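Local coordinates for peptidyl-prolyl cis-trans isomerase (PDB 5EX2), which probably catalyses the cis-trans isomerisation of peptide bonds preceding proline, as a periplasmic folding helper of the cyclophilin family, at residues F98-K103 against V145-P150; T108-E113 against T121-G126; E113-S118 against T131-L136. All coordinates share one frame; numbering follows the deposited sequence.

Interaction 1: F98-K103 against V145-P150; sequences FRRDPK and VESWMP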
ATOM      1  N   PHE A  98      13.771   2.810   3.186  1.00 10.49           N
ATOM      2  CA  PHE A  98      14.251   3.811   2.258  1.00 11.51           C
ATOM      3  C   PHE A  98      14.936   4.915   3.042  1.00 11.40           C
ATOM      4  O   PHE A  98      14.692   5.093   4.232  1.00 12.04           O
ATOM      5  CB  PHE A  98      13.120   4.353   1.369  1.00  9.44           C
ATOM      6  CG  PHE A  98      12.040   5.117   2.080  1.00 10.64           C
ATOM      7  CD1 PHE A  98      11.080   4.466   2.832  1.00 12.68           C
ATOM      8  CD2 PHE A  98      11.942   6.493   1.929  1.00 12.48           C
ATOM      9  CE1 PHE A  98      10.064   5.174   3.450  1.00 10.88           C
ATOM     10  CE2 PHE A  98      10.934   7.199   2.548  1.00 12.34           C
ATOM     11  CZ  PHE A  98       9.993   6.542   3.309  1.00 10.79           C
ATOM     12  N   ARG A  99      15.831   5.619   2.357  1.00 11.00           N
ATOM     13  CA  ARG A  99      16.557   6.752   2.917  1.00 10.34           C
ATOM     14  C   ARG A  99      15.727   7.997   2.682  1.00 10.71           C
ATOM     15  O   ARG A  99      15.577   8.431   1.536  1.00 12.56           O
ATOM     16  CB  ARG A  99      17.918   6.912   2.257  1.00 10.16           C
ATOM     17  CG  ARG A  99      18.807   5.687   2.322  1.00 14.40           C
ATOM     18  CD  ARG A  99      19.182   5.357   3.730  1.00 14.53           C
ATOM     19  NE  ARG A  99      19.895   6.461   4.356  1.00 14.35           N
ATOM     20  CZ  ARG A  99      20.195   6.509   5.647  1.00 15.94           C
ATOM     21  NH1 ARG A  99      19.836   5.497   6.421  1.00 15.90           N
ATOM     22  NH2 ARG A  99      20.837   7.564   6.159  1.00 16.62           N
ATOM     23  N   ARG A 100      15.169   8.545   3.752  1.00  9.77           N
ATOM     24  CA  ARG A 100      14.265   9.675   3.667  1.00 10.11           C
ATOM     25  C   ARG A 100      14.948  10.985   4.062  1.00  9.28           C
ATOM     26  O   ARG A 100      15.602  11.057   5.105  1.00  9.66           O
ATOM     27  CB  ARG A 100      13.068   9.395   4.554  1.00  8.38           C
ATOM     28  CG  ARG A 100      11.989  10.450   4.485  1.00 10.00           C
ATOM     29  CD  ARG A 100      10.799  10.136   5.393  1.00 11.20           C
ATOM     30  NE  ARG A 100      11.195  10.068   6.791  1.00 11.88           N
ATOM     31  CZ  ARG A 100      11.223  11.100   7.621  1.00  9.68           C
ATOM     32  NH1 ARG A 100      10.845  12.311   7.219  1.00 11.66           N
ATOM     33  NH2 ARG A 100      11.642  10.925   8.861  1.00 10.73           N
ATOM     34  N   ASP A 101      14.785  12.007   3.231  1.00 12.69           N
ATOM     35  CA  ASP A 101      15.239  13.351   3.546  1.00 12.03           C
ATOM     36  C   ASP A 101      14.140  14.056   4.344  1.00 16.73           C
ATOM     37  O   ASP A 101      13.107  14.401   3.785  1.00 13.37           O
ATOM     38  CB  ASP A 101      15.549  14.114   2.257  1.00 14.26           C
ATOM     39  CG  ASP A 101      16.020  15.537   2.499  1.00 21.76           C
ATOM     40  OD1 ASP A 101      16.033  15.995   3.660  1.00 17.03           O
ATOM     41  OD2 ASP A 101      16.348  16.218   1.497  1.00 26.50           O
ATOM     42  N   PRO A 102      14.352  14.277   5.647  1.00 11.40           N
ATOM     43  CA  PRO A 102      13.294  14.859   6.481  1.00 13.75           C
ATOM     44  C   PRO A 102      12.948  16.299   6.136  1.00 15.24           C
ATOM     45  O   PRO A 102      11.975  16.812   6.681  1.00 24.39           O
ATOM     46  CB  PRO A 102      13.881  14.813   7.890  1.00 19.92           C
ATOM     47  CG  PRO A 102      15.060  13.965   7.820  1.00 21.47           C
ATOM     48  CD  PRO A 102      15.564  14.010   6.434  1.00 11.88           C
ATOM     49  N   LYS A 103      13.764  16.941   5.309  1.00 14.05           N
ATOM     50  CA  LYS A 103      13.505  18.320   4.867  1.00 18.60           C
ATOM     51  C   LYS A 103      12.603  18.325   3.632  1.00 19.72           C
ATOM     52  O   LYS A 103      12.093  19.377   3.228  1.00 19.84           O
ATOM     53  CB  LYS A 103      14.802  19.048   4.524  1.00 21.22           C
ATOM     54  CG  LYS A 103      15.841  19.112   5.636  1.00 25.82           C
ATOM     55  CD  LYS A 103      15.365  19.920   6.826  1.00 32.98           C
ATOM     56  CE  LYS A 103      16.518  20.206   7.785  1.00 39.03           C
ATOM     57  NZ  LYS A 103      16.054  20.374   9.186  1.00 38.40           N
ATOM     58  N   VAL A 145      17.555   9.777   6.759  1.00  9.40           N
ATOM     59  CA  VAL A 145      17.333   8.842   7.849  1.00  9.81           C
ATOM     60  C   VAL A 145      16.608   7.640   7.303  1.00  8.87           C
ATOM     61  O   VAL A 145      15.970   7.715   6.249  1.00 10.15           O
ATOM     62  CB  VAL A 145      16.513   9.443   9.006  1.00  9.81           C
ATOM     63  CG1 VAL A 145      17.226  10.613   9.586  1.00 11.27           C
ATOM     64  CG2 VAL A 145      15.084   9.816   8.560  1.00 13.56           C
ATOM     65  N   GLU A 146      16.699   6.534   8.033  1.00  9.50           N
ATOM     66  CA  GLU A 146      16.026   5.317   7.637  1.00 10.75           C
ATOM     67  C   GLU A 146      14.536   5.384   7.964  1.00  9.14           C
ATOM     68  O   GLU A 146      14.140   5.717   9.083  1.00 10.14           O
ATOM     69  CB  GLU A 146      16.678   4.129   8.333  1.00  9.83           C
ATOM     70  CG  GLU A 146      16.148   2.793   7.882  1.00 11.18           C
ATOM     71  CD  GLU A 146      16.951   1.653   8.418  1.00 15.48           C
ATOM     72  OE1 GLU A 146      18.076   1.448   7.925  1.00 17.23           O
ATOM     73  OE2 GLU A 146      16.436   0.949   9.304  1.00 17.32           O
ATOM     74  N   SER A 147      13.712   5.063   6.972  1.00  9.54           N
ATOM     75  CA  SER A 147      12.267   5.000   7.165  1.00  7.60           C
ATOM     76  C   SER A 147      11.704   3.782   6.451  1.00  8.69           C
ATOM     77  O   SER A 147      12.371   3.198   5.618  1.00  9.27           O
ATOM     78  CB  SER A 147      11.598   6.262   6.650  1.00  8.61           C
ATOM     79  OG  SER A 147      12.158   7.423   7.270  1.00  9.02           O
ATOM     80  N   TRP A 148      10.488   3.398   6.798  1.00  8.95           N
ATOM     81  CA  TRP A 148       9.851   2.267   6.134  1.00  8.57           C
ATOM     82  C   TRP A 148       8.341   2.411   6.218  1.00  9.16           C
ATOM     83  O   TRP A 148       7.835   3.203   7.002  1.00  8.70           O
ATOM     84  CB  TRP A 148      10.328   0.941   6.752  1.00  8.97           C
ATOM     85  CG  TRP A 148      10.194   0.833   8.252  1.00  9.89           C
ATOM     86  CD1 TRP A 148       9.192   0.197   8.938  1.00  8.97           C
ATOM     87  CD2 TRP A 148      11.104   1.343   9.248  1.00  9.91           C
ATOM     88  NE1 TRP A 148       9.427   0.282  10.286  1.00 10.24           N
ATOM     89  CE2 TRP A 148      10.577   0.995  10.503  1.00 10.75           C
ATOM     90  CE3 TRP A 148      12.300   2.069   9.196  1.00 10.75           C
ATOM     91  CZ2 TRP A 148      11.207   1.340  11.697  1.00 14.71           C
ATOM     92  CZ3 TRP A 148      12.920   2.423  10.390  1.00 12.23           C
ATOM     93  CH2 TRP A 148      12.370   2.055  11.617  1.00 13.75           C
ATOM     94  N   MET A 149       7.619   1.667   5.381  1.00  7.77           N
ATOM     95  CA  MET A 149       6.181   1.649   5.459  1.00  8.50           C
ATOM     96  C   MET A 149       5.778   0.420   6.244  1.00 11.49           C
ATOM     97  O   MET A 149       5.872  -0.704   5.726  1.00  8.51           O
ATOM     98  CB  MET A 149       5.550   1.633   4.070  1.00  8.45           C
ATOM     99  CG  MET A 149       4.045   1.494   4.112  1.00  9.31           C
ATOM    100  SD  MET A 149       3.241   2.066   2.602  1.00 11.13           S
ATOM    101  CE  MET A 149       3.840   0.897   1.399  1.00 11.17           C
ATOM    102  N   PRO A 150       5.335   0.616   7.487  1.00  7.72           N
ATOM    103  CA  PRO A 150       5.020  -0.549   8.316  1.00  8.92           C
ATOM    104  C   PRO A 150       3.821  -1.310   7.806  1.00  8.31           C
ATOM    105  O   PRO A 150       2.992  -0.753   7.095  1.00  8.67           O
ATOM    106  CB  PRO A 150       4.729   0.069   9.679  1.00  7.73           C
ATOM    107  CG  PRO A 150       4.264   1.432   9.377  1.00 12.60           C
ATOM    108  CD  PRO A 150       5.106   1.874   8.216  1.00 10.35           C
TER
HETATM  109  O   HOH W   1      19.137   2.839   5.849  1.00 17.67           O
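Arg100 reaches Ser147 by leaving the strand with CG trans to its own N (chi1 -176°) and bending at chi3 (61°), which turns NE onto the serine, while Ser147 keeps OG beside its backbone N (chi1 -56°). The resulting bond, NE of Arg100 to OG of Ser147, is 2.9 Å long and lies in the guanidinium plane; Ser147 OG also hydrogen-bonds to Thr131 OG1. NH2 of Arg100 passes 3.6 Å from CG2 of Val145, the two side chains running side by side; beyond the contact this nitrogen forms a salt bridge with Asp134 and bonds to OG1 of Thr131. Replacing Arg100 by a leucine would probably leave Asp134 without its charged mate and Ser147 OG without this donor. These side chains hang on an antiparallel ladder, the edge strand 98-100 of a five-stranded sheet lying beside 145-148, its backbones tied by four bonds; Phe98 N to Ser147 O measures 2.8 Å. The Phe98 ring shares the sheet face of Arg100 and takes Ser147 CB over one face in a CH-pi contact, 4.0 Å from CB to the ring centroid. On the other side of the sheet, the Arg99 guanidinium, paired with Asp142, lies over the Val145 carbonyl carbon. NH1 of Arg99 donates to a water at 2.8 Å, which donates to OE1 of Glu146 at 2.7 Å, while OE2 of Glu146 pairs with Arg183.

Interaction 2: T108-E113 against T121-G126; sequences TVINEE and TGFYNG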
ATOM      1  N   THR A 108       3.512  13.661   8.677  1.00 12.27           N
ATOM      2  CA  THR A 108       2.507  14.204   9.565  1.00 11.36           C
ATOM      3  C   THR A 108       2.467  13.317  10.781  1.00 11.66           C
ATOM      4  O   THR A 108       2.173  12.120  10.687  1.00 13.79           O
ATOM      5  CB  THR A 108       1.128  14.258   8.897  1.00 12.15           C
ATOM      6  OG1 THR A 108       1.175  15.164   7.787  1.00 14.12           O
ATOM      7  CG2 THR A 108       0.032  14.668   9.876  1.00 13.98           C
ATOM      8  N   VAL A 109       2.792  13.905  11.921  1.00 11.89           N
ATOM      9  CA  VAL A 109       2.768  13.189  13.181  1.00 13.42           C
ATOM     10  C   VAL A 109       1.341  13.046  13.675  1.00 14.53           C
ATOM     11  O   VAL A 109       0.452  13.824  13.306  1.00 19.02           O
ATOM     12  CB  VAL A 109       3.621  13.910  14.239  1.00 13.98           C
ATOM     13  CG1 VAL A 109       5.036  14.071  13.727  1.00 16.31           C
ATOM     14  CG2 VAL A 109       3.014  15.289  14.585  1.00 17.52           C
ATOM     15  N   ILE A 110       1.126  12.061  14.537  1.00 14.76           N
ATOM     16  CA  ILE A 110      -0.179  11.786  15.093  1.00 18.07           C
ATOM     17  C   ILE A 110      -0.382  12.565  16.385  1.00 20.82           C
ATOM     18  O   ILE A 110      -1.444  13.144  16.623  1.00 22.62           O
ATOM     19  CB  ILE A 110      -0.338  10.284  15.336  1.00 14.87           C
ATOM     20  CG1 ILE A 110      -0.303   9.547  13.995  1.00 18.28           C
ATOM     21  CG2 ILE A 110      -1.635   9.996  16.057  1.00 15.93           C
ATOM     22  CD1 ILE A 110       0.047   8.088  14.100  1.00 17.26           C
ATOM     23  N   ASN A 111       0.647  12.573  17.220  1.00 22.41           N
ATOM     24  CA  ASN A 111       0.620  13.352  18.441  1.00 24.64           C
ATOM     25  C   ASN A 111       1.639  14.473  18.331  1.00 27.31           C
ATOM     26  O   ASN A 111       2.757  14.255  17.859  1.00 27.91           O
ATOM     27  CB  ASN A 111       0.901  12.465  19.650  1.00 23.88           C
ATOM     28  CG  ASN A 111       0.396  13.073  20.936  1.00 41.87           C
ATOM     29  OD1 ASN A 111       0.913  14.089  21.394  1.00 25.94           O
ATOM     30  ND2 ASN A 111      -0.625  12.461  21.523  1.00 33.84           N
ATOM     31  N   GLU A 112       1.241  15.673  18.739  1.00 25.53           N
ATOM     32  CA  GLU A 112       2.100  16.850  18.642  1.00 27.54           C
ATOM     33  C   GLU A 112       3.041  16.984  19.834  1.00 30.47           C
ATOM     34  O   GLU A 112       3.898  17.867  19.848  1.00 36.23           O
ATOM     35  CB  GLU A 112       1.249  18.116  18.529  1.00 29.67           C
ATOM     36  CG  GLU A 112       0.306  18.144  17.336  1.00 36.36           C
ATOM     37  CD  GLU A 112       1.026  18.342  16.016  1.00 42.79           C
ATOM     38  OE1 GLU A 112       2.235  18.660  16.035  1.00 42.49           O
ATOM     39  OE2 GLU A 112       0.373  18.193  14.958  1.00 34.35           O
ATOM     40  N   GLU A 113       2.895  16.110  20.828  1.00 21.67           N
ATOM     41  CA  GLU A 113       3.739  16.175  22.019  1.00 23.38           C
ATOM     42  C   GLU A 113       5.194  15.896  21.662  1.00 19.93           C
ATOM     43  O   GLU A 113       5.483  15.230  20.671  1.00 21.38           O
ATOM     44  CB  GLU A 113       3.259  15.192  23.088  1.00 26.51           C
ATOM     45  CG  GLU A 113       3.603  13.746  22.804  1.00 32.85           C
ATOM     46  CD  GLU A 113       2.847  12.774  23.694  1.00 43.87           C
ATOM     47  OE1 GLU A 113       2.886  11.556  23.412  1.00 49.47           O
ATOM     48  OE2 GLU A 113       2.221  13.223  24.680  1.00 52.41           O
ATOM     49  N   THR A 121       6.039   7.139  14.273  1.00  9.85           N
ATOM     50  CA  THR A 121       5.257   6.881  13.091  1.00 10.23           C
ATOM     51  C   THR A 121       4.451   8.112  12.713  1.00 12.14           C
ATOM     52  O   THR A 121       4.175   9.008  13.518  1.00 11.02           O
ATOM     53  CB  THR A 121       4.280   5.718  13.279  1.00  9.59           C
ATOM     54  OG1 THR A 121       3.277   6.079  14.232  1.00 16.61           O
ATOM     55  CG2 THR A 121       4.986   4.429  13.719  1.00 14.35           C
ATOM     56  N   GLY A 122       4.050   8.140  11.462  1.00 11.07           N
ATOM     57  CA  GLY A 122       3.241   9.225  10.958  1.00 11.06           C
ATOM     58  C   GLY A 122       2.803   8.852   9.569  1.00  9.06           C
ATOM     59  O   GLY A 122       2.840   7.676   9.185  1.00 11.60           O
ATOM     60  N   PHE A 123       2.353   9.853   8.831  1.00  9.37           N
ATOM     61  CA  PHE A 123       1.804   9.638   7.497  1.00  9.62           C
ATOM     62  C   PHE A 123       2.486  10.510   6.470  1.00 10.01           C
ATOM     63  O   PHE A 123       2.824  11.671   6.737  1.00 11.21           O
ATOM     64  CB  PHE A 123       0.312   9.941   7.468  1.00 10.00           C
ATOM     65  CG  PHE A 123      -0.531   9.064   8.365  1.00 10.43           C
ATOM     66  CD1 PHE A 123      -1.028   7.854   7.916  1.00 10.99           C
ATOM     67  CD2 PHE A 123      -0.845   9.475   9.648  1.00 10.77           C
ATOM     68  CE1 PHE A 123      -1.829   7.061   8.740  1.00 13.76           C
ATOM     69  CE2 PHE A 123      -1.644   8.689  10.477  1.00 11.61           C
ATOM     70  CZ  PHE A 123      -2.136   7.489  10.016  1.00 13.65           C
ATOM     71  N   TYR A 124       2.628   9.964   5.271  1.00  9.03           N
ATOM     72  CA  TYR A 124       3.066  10.728   4.125  1.00  9.91           C
ATOM     73  C   TYR A 124       2.254  10.273   2.933  1.00  9.41           C
ATOM     74  O   TYR A 124       2.275   9.087   2.591  1.00  8.93           O
ATOM     75  CB  TYR A 124       4.548  10.534   3.838  1.00  9.67           C
ATOM     76  CG  TYR A 124       4.975  11.141   2.522  1.00 14.49           C
ATOM     77  CD1 TYR A 124       5.088  12.508   2.363  1.00 17.31           C
ATOM     78  CD2 TYR A 124       5.250  10.338   1.436  1.00 16.86           C
ATOM     79  CE1 TYR A 124       5.469  13.054   1.151  1.00 16.87           C
ATOM     80  CE2 TYR A 124       5.627  10.868   0.218  1.00 16.63           C
ATOM     81  CZ  TYR A 124       5.736  12.222   0.080  1.00 18.82           C
ATOM     82  OH  TYR A 124       6.112  12.755  -1.139  1.00 23.48           O
ATOM     83  N   ASN A 125       1.538  11.194   2.305  1.00 10.15           N
ATOM     84  CA  ASN A 125       0.732  10.875   1.126  1.00 10.45           C
ATOM     85  C   ASN A 125      -0.218   9.726   1.379  1.00 10.17           C
ATOM     86  O   ASN A 125      -0.520   8.937   0.482  1.00 11.53           O
ATOM     87  CB  ASN A 125       1.649  10.558  -0.053  1.00 10.26           C
ATOM     88  CG  ASN A 125       2.019  11.789  -0.829  1.00 15.94           C
ATOM     89  OD1 ASN A 125       1.750  12.906  -0.402  1.00 16.24           O
ATOM     90  ND2 ASN A 125       2.631  11.592  -1.986  1.00 21.79           N
ATOM     91  N   GLY A 126      -0.713   9.643   2.603  1.00 10.19           N
ATOM     92  CA  GLY A 126      -1.680   8.627   2.964  1.00 10.11           C
ATOM     93  C   GLY A 126      -1.069   7.280   3.285  1.00 11.57           C
ATOM     94  O   GLY A 126      -1.795   6.338   3.622  1.00 11.59           O
TER
HETATM   95  O   HOH W   2       2.850  14.869   5.550  1.00 15.22           O
HETATM   96  O   HOH W   3       3.381  10.579  15.587  1.00 15.46           O
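Thr108 and Phe123 form an antiparallel hydrogen-bonded pair, with Thr108 N giving to Phe123 O at 2.9 Å and Phe123 N returning to Thr108 O, also at 2.9 Å. The first bond is nearly straight at the hydrogen (168°) and lies in the carbonyl plane; the second is more bent (152°), its donor tilted from that plane. Just beside this pair the backbones come close: Thr108 O sits 3.1 Å from CA of Gly122, and a beta carbon on the glycine would run into that carbonyl oxygen. Past Val109 the segment 108-113 leaves the ladder, and a water fills in, accepting from Ile110 N and donating to Thr121 O at 2.7 Å.

The side-chain contact is carried by Ile110. Its CG1 branch lies beside the backbone N (chi1 -65°), which brings CG1 to 3.9 Å from CE2 of Phe123 and sends CD1 on to 3.8 Å from OG1 of Thr121. The isoleucine runs obliquely across both partners, touching the phenylalanine at one ring carbon. Thr121 OG1 has its polar partner in Asp252, so the methyl group of Ile110 meets a hydroxyl already engaged. Thr108 contributes CB, 3.8 Å from Phe123 O, while its OG1 bonds to a second water that reaches the same carbonyl only weakly. Farther along, Asn111 OD1 accepts from Glu113 N in an Asx turn.

This is a beta hairpin at one border of the five-stranded sheet: the short, weakly bonded strand 108-109 is outermost, and 119-124 is paired on its other side with 127-132, where Gly122 bonds to Ile129 backbone to backbone. Phe123 makes an edge-to-face stack with Phe240 of helix 238-247, and Arg249, just beyond that helix, bonds to Ile110 O.

Interaction 3: E113-S118 against T131-L136; sequences EDQTKS and TRQDEL. With MG (magnesium ion), chain C.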
ATOM      1  N   GLU A 113       2.895  16.110  20.828  1.00 21.67           N
ATOM      2  CA  GLU A 113       3.739  16.175  22.019  1.00 23.38           C
ATOM      3  C   GLU A 113       5.194  15.896  21.662  1.00 19.93           C
ATOM      4  O   GLU A 113       5.483  15.230  20.671  1.00 21.38           O
ATOM      5  CB  GLU A 113       3.259  15.192  23.088  1.00 26.51           C
ATOM      6  CG  GLU A 113       3.603  13.746  22.804  1.00 32.85           C
ATOM      7  CD  GLU A 113       2.847  12.774  23.694  1.00 43.87           C
ATOM      8  OE1 GLU A 113       2.886  11.556  23.412  1.00 49.47           O
ATOM      9  OE2 GLU A 113       2.221  13.223  24.680  1.00 52.41           O
ATOM     10  N   ASP A 114       6.105  16.410  22.484  1.00 19.47           N
ATOM     11  CA  ASP A 114       7.538  16.202  22.286  1.00 23.90           C
ATOM     12  C   ASP A 114       7.861  14.720  22.186  1.00 29.96           C
ATOM     13  O   ASP A 114       7.470  13.931  23.049  1.00 23.27           O
ATOM     14  CB  ASP A 114       8.357  16.797  23.436  1.00 20.25           C
ATOM     15  CG  ASP A 114       8.195  18.300  23.578  1.00 27.95           C
ATOM     16  OD1 ASP A 114       7.736  18.962  22.622  1.00 34.47           O
ATOM     17  OD2 ASP A 114       8.528  18.823  24.666  1.00 29.69           O
ATOM     18  N   GLN A 115       8.597  14.353  21.144  1.00 22.59           N
ATOM     19  CA  GLN A 115       9.015  12.970  20.940  1.00 20.93           C
ATOM     20  C   GLN A 115      10.097  12.576  21.937  1.00 18.11           C
ATOM     21  O   GLN A 115      10.936  13.405  22.291  1.00 21.02           O
ATOM     22  CB  GLN A 115       9.540  12.790  19.524  1.00 19.34           C
ATOM     23  CG  GLN A 115       8.457  12.940  18.481  1.00 15.88           C
ATOM     24  CD  GLN A 115       8.991  13.099  17.079  1.00 16.02           C
ATOM     25  OE1 GLN A 115      10.176  13.349  16.866  1.00 19.83           O
ATOM     26  NE2 GLN A 115       8.108  12.944  16.104  1.00 15.56           N
ATOM     27  N   THR A 116      10.075  11.316  22.377  1.00 17.97           N
ATOM     28  CA  THR A 116      11.090  10.797  23.300  1.00 20.05           C
ATOM     29  C   THR A 116      11.573   9.393  22.933  1.00 25.52           C
ATOM     30  O   THR A 116      12.298   8.791  23.700  1.00 24.81           O
ATOM     31  CB  THR A 116      10.582  10.738  24.758  1.00 31.22           C
ATOM     32  OG1 THR A 116       9.431   9.890  24.834  1.00 29.41           O
ATOM     33  CG2 THR A 116      10.238  12.123  25.274  1.00 32.49           C
ATOM     34  N   LYS A 117      11.163   8.851  21.795  1.00 17.88           N
ATOM     35  CA  LYS A 117      11.550   7.481  21.432  1.00 15.51           C
ATOM     36  C   LYS A 117      12.548   7.452  20.280  1.00 15.03           C
ATOM     37  O   LYS A 117      12.808   8.475  19.634  1.00 14.44           O
ATOM     38  CB  LYS A 117      10.320   6.632  21.094  1.00 19.31           C
ATOM     39  CG  LYS A 117       9.414   6.350  22.300  1.00 23.64           C
ATOM     40  CD  LYS A 117       8.299   5.361  21.950  1.00 26.64           C
ATOM     41  CE  LYS A 117       7.322   5.168  23.105  1.00 46.06           C
ATOM     42  NZ  LYS A 117       7.935   4.442  24.261  1.00 53.74           N
ATOM     43  N   SER A 118      13.108   6.272  20.024  1.00 12.91           N
ATOM     44  CA  SER A 118      14.096   6.116  18.969  1.00 12.34           C
ATOM     45  C   SER A 118      13.439   6.157  17.613  1.00 10.62           C
ATOM     46  O   SER A 118      14.091   6.408  16.601  1.00 13.71           O
ATOM     47  CB  SER A 118      14.858   4.807  19.122  1.00 14.06           C
ATOM     48  OG  SER A 118      15.661   4.843  20.289  1.00 14.64           O
ATOM     49  N   THR A 131       9.896   5.700  11.260  1.00  8.60           N
ATOM     50  CA  THR A 131      11.169   6.303  10.958  1.00  8.69           C
ATOM     51  C   THR A 131      12.069   6.388  12.158  1.00  8.35           C
ATOM     52  O   THR A 131      11.601   6.504  13.275  1.00  9.97           O
ATOM     53  CB  THR A 131      10.959   7.714  10.393  1.00  9.19           C
ATOM     54  OG1 THR A 131      12.186   8.252   9.902  1.00  9.03           O
ATOM     55  CG2 THR A 131      10.321   8.664  11.407  1.00 11.26           C
ATOM     56  N   ARG A 132      13.367   6.315  11.886  1.00  8.46           N
ATOM     57  CA  ARG A 132      14.367   6.769  12.835  1.00  8.86           C
ATOM     58  C   ARG A 132      14.244   8.289  12.948  1.00  8.91           C
ATOM     59  O   ARG A 132      13.621   8.946  12.114  1.00  9.06           O
ATOM     60  CB  ARG A 132      15.763   6.326  12.393  1.00  9.18           C
ATOM     61  CG  ARG A 132      15.877   4.830  12.160  1.00 11.66           C
ATOM     62  CD  ARG A 132      15.641   4.030  13.423  1.00 17.62           C
ATOM     63  NE  ARG A 132      16.744   4.179  14.362  1.00 18.07           N
ATOM     64  CZ  ARG A 132      16.811   3.569  15.541  1.00 22.06           C
ATOM     65  NH1 ARG A 132      15.845   2.741  15.930  1.00 19.75           N
ATOM     66  NH2 ARG A 132      17.860   3.765  16.319  1.00 19.84           N
ATOM     67  N   GLN A 133      14.801   8.853  14.006  1.00  9.19           N
ATOM     68  CA  GLN A 133      14.565  10.256  14.288  1.00  9.26           C
ATOM     69  C   GLN A 133      15.187  11.185  13.258  1.00  9.55           C
ATOM     70  O   GLN A 133      16.324  11.002  12.835  1.00 10.15           O
ATOM     71  CB  GLN A 133      15.095  10.587  15.686  1.00  9.74           C
ATOM     72  CG  GLN A 133      14.183  10.066  16.761  1.00 10.01           C
ATOM     73  CD  GLN A 133      12.849  10.772  16.814  1.00 11.33           C
ATOM     74  OE1 GLN A 133      12.643  11.810  16.162  1.00 14.03           O
ATOM     75  NE2 GLN A 133      11.940  10.236  17.603  1.00 13.88           N
ATOM     76  N   ASP A 134      14.442  12.226  12.894  1.00  9.42           N
ATOM     77  CA  ASP A 134      14.864  13.167  11.864  1.00 10.96           C
ATOM     78  C   ASP A 134      16.164  13.872  12.215  1.00 11.84           C
ATOM     79  O   ASP A 134      16.927  14.247  11.329  1.00 11.52           O
ATOM     80  CB  ASP A 134      13.756  14.196  11.633  1.00 13.19           C
ATOM     81  CG  ASP A 134      12.427  13.539  11.359  1.00 16.72           C
ATOM     82  OD1 ASP A 134      12.133  13.238  10.193  1.00 25.13           O
ATOM     83  OD2 ASP A 134      11.677  13.305  12.329  1.00 37.70           O
ATOM     84  N   GLU A 135      16.432  14.031  13.505  1.00 12.55           N
ATOM     85  CA  GLU A 135      17.643  14.703  13.953  1.00 10.13           C
ATOM     86  C   GLU A 135      18.909  13.982  13.479  1.00 10.71           C
ATOM     87  O   GLU A 135      19.982  14.573  13.402  1.00 12.54           O
ATOM     88  CB  GLU A 135      17.653  14.833  15.494  1.00 14.26           C
ATOM     89  CG  GLU A 135      16.586  15.798  16.065  1.00 14.29           C
ATOM     90  CD  GLU A 135      15.175  15.215  16.140  1.00 16.07           C
ATOM     91  OE1 GLU A 135      15.004  13.993  15.979  1.00 14.33           O
ATOM     92  OE2 GLU A 135      14.209  15.987  16.366  1.00 20.83           O
ATOM     93  N   LEU A 136      18.809  12.702  13.154  1.00 12.66           N
ATOM     94  CA  LEU A 136      19.987  11.984  12.678  1.00 12.63           C
ATOM     95  C   LEU A 136      20.462  12.521  11.337  1.00 11.27           C
ATOM     96  O   LEU A 136      21.629  12.379  10.982  1.00 13.52           O
ATOM     97  CB  LEU A 136      19.696  10.488  12.566  1.00 11.36           C
ATOM     98  CG  LEU A 136      19.236   9.809  13.857  1.00 19.01           C
ATOM     99  CD1 LEU A 136      19.057   8.329  13.612  1.00 17.42           C
ATOM    100  CD2 LEU A 136      20.176  10.054  15.012  1.00 31.34           C
TER
HETATM  101 MG    MG C 301      12.414  14.143  16.546  1.00 10.48          MG
HETATM  102  O   HOH W   4      16.426   7.305  15.816  1.00 10.28           O
HETATM  103  O   HOH W   5      13.097  13.604  18.709  1.00 16.11           O
HETATM  104  O   HOH W   6      11.458  16.031  17.433  1.00 24.66           O
HETATM  105  O   HOH W   7      11.636  14.600  14.258  1.00 20.77           O
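Gln115 and Gln133 meet through a shared magnesium ion, in a surface metal site that links the long loop between strands 108-109 and 119-124 to the turn following strand 127-132. The metal bonds come first. OE1 of Gln115 and OE1 of Gln133 each lie 2.4 Å from the magnesium. The ion is what holds two acceptors, Gln115 OE1 and Gln133 OE1, only 3.0 Å from one another. The side chains approach obliquely, their amide planes 60° apart. Gln115 is extended beyond CG, whereas Gln133 folds at chi2 (-68°) to present its oxygen to the same ion. Glu135 completes the protein ligands and binds in bidentate fashion, with OE2 at 2.6 Å and OE1 only slightly farther from the metal; its carboxylate would supply the negative charge that the two neutral amides lack. Three waters occupy the rest of the coordination shell.

Among hydrogen bonds, one direct link joins the segments: NE2 of Gln133 gives to Lys117 O at 2.8 Å, tilted out of the carbonyl plane. Gln133 is therefore gripped at both ends of its amide, oxygen on the metal and nitrogen on the loop backbone, which should fix its rotation about chi3. A water makes a second bridge, donating to Ser118 O and accepting from Gln133 N. Leu136 N closes a backbone turn onto Gln133 O.

The remaining packing sets Ser118 against Arg132 and the CG of Gln133. The chain of Arg132, bent at chi2 and chi3, curls back toward the loop while NH1 bonds to Gln119. Its guanidinium takes Ser118 O over one face, and NH1 of Arg132 lies 3.9 Å from CB of Ser118.

How the interactions relate
All three contacts belong to one five-stranded antiparallel sheet: interaction 1 and interaction 2 lie at its two outermost strands, 98-100 and 108-109, with centres about 13 Å apart, and interaction 3 joins the loop between 108-109 and 119-124 to the turn after 127-132. Interaction 1 touches interaction 3 directly: Arg100 NH2 lies 2.7 Å from Asp134 OD1 in a salt bridge, and Ser147 OG is 2.8 Å from Thr131 OG1 in a probable hydrogen bond. The side chain of Arg100 is about 8 Å from the magnesium, and its partner Asp134 belongs to the turn that also carries Gln133 and Glu135. Interaction 2 shares Glu113 with interaction 3 and packs Val109 CG1 4.0 Å from NE2 of the metal ligand Gln115.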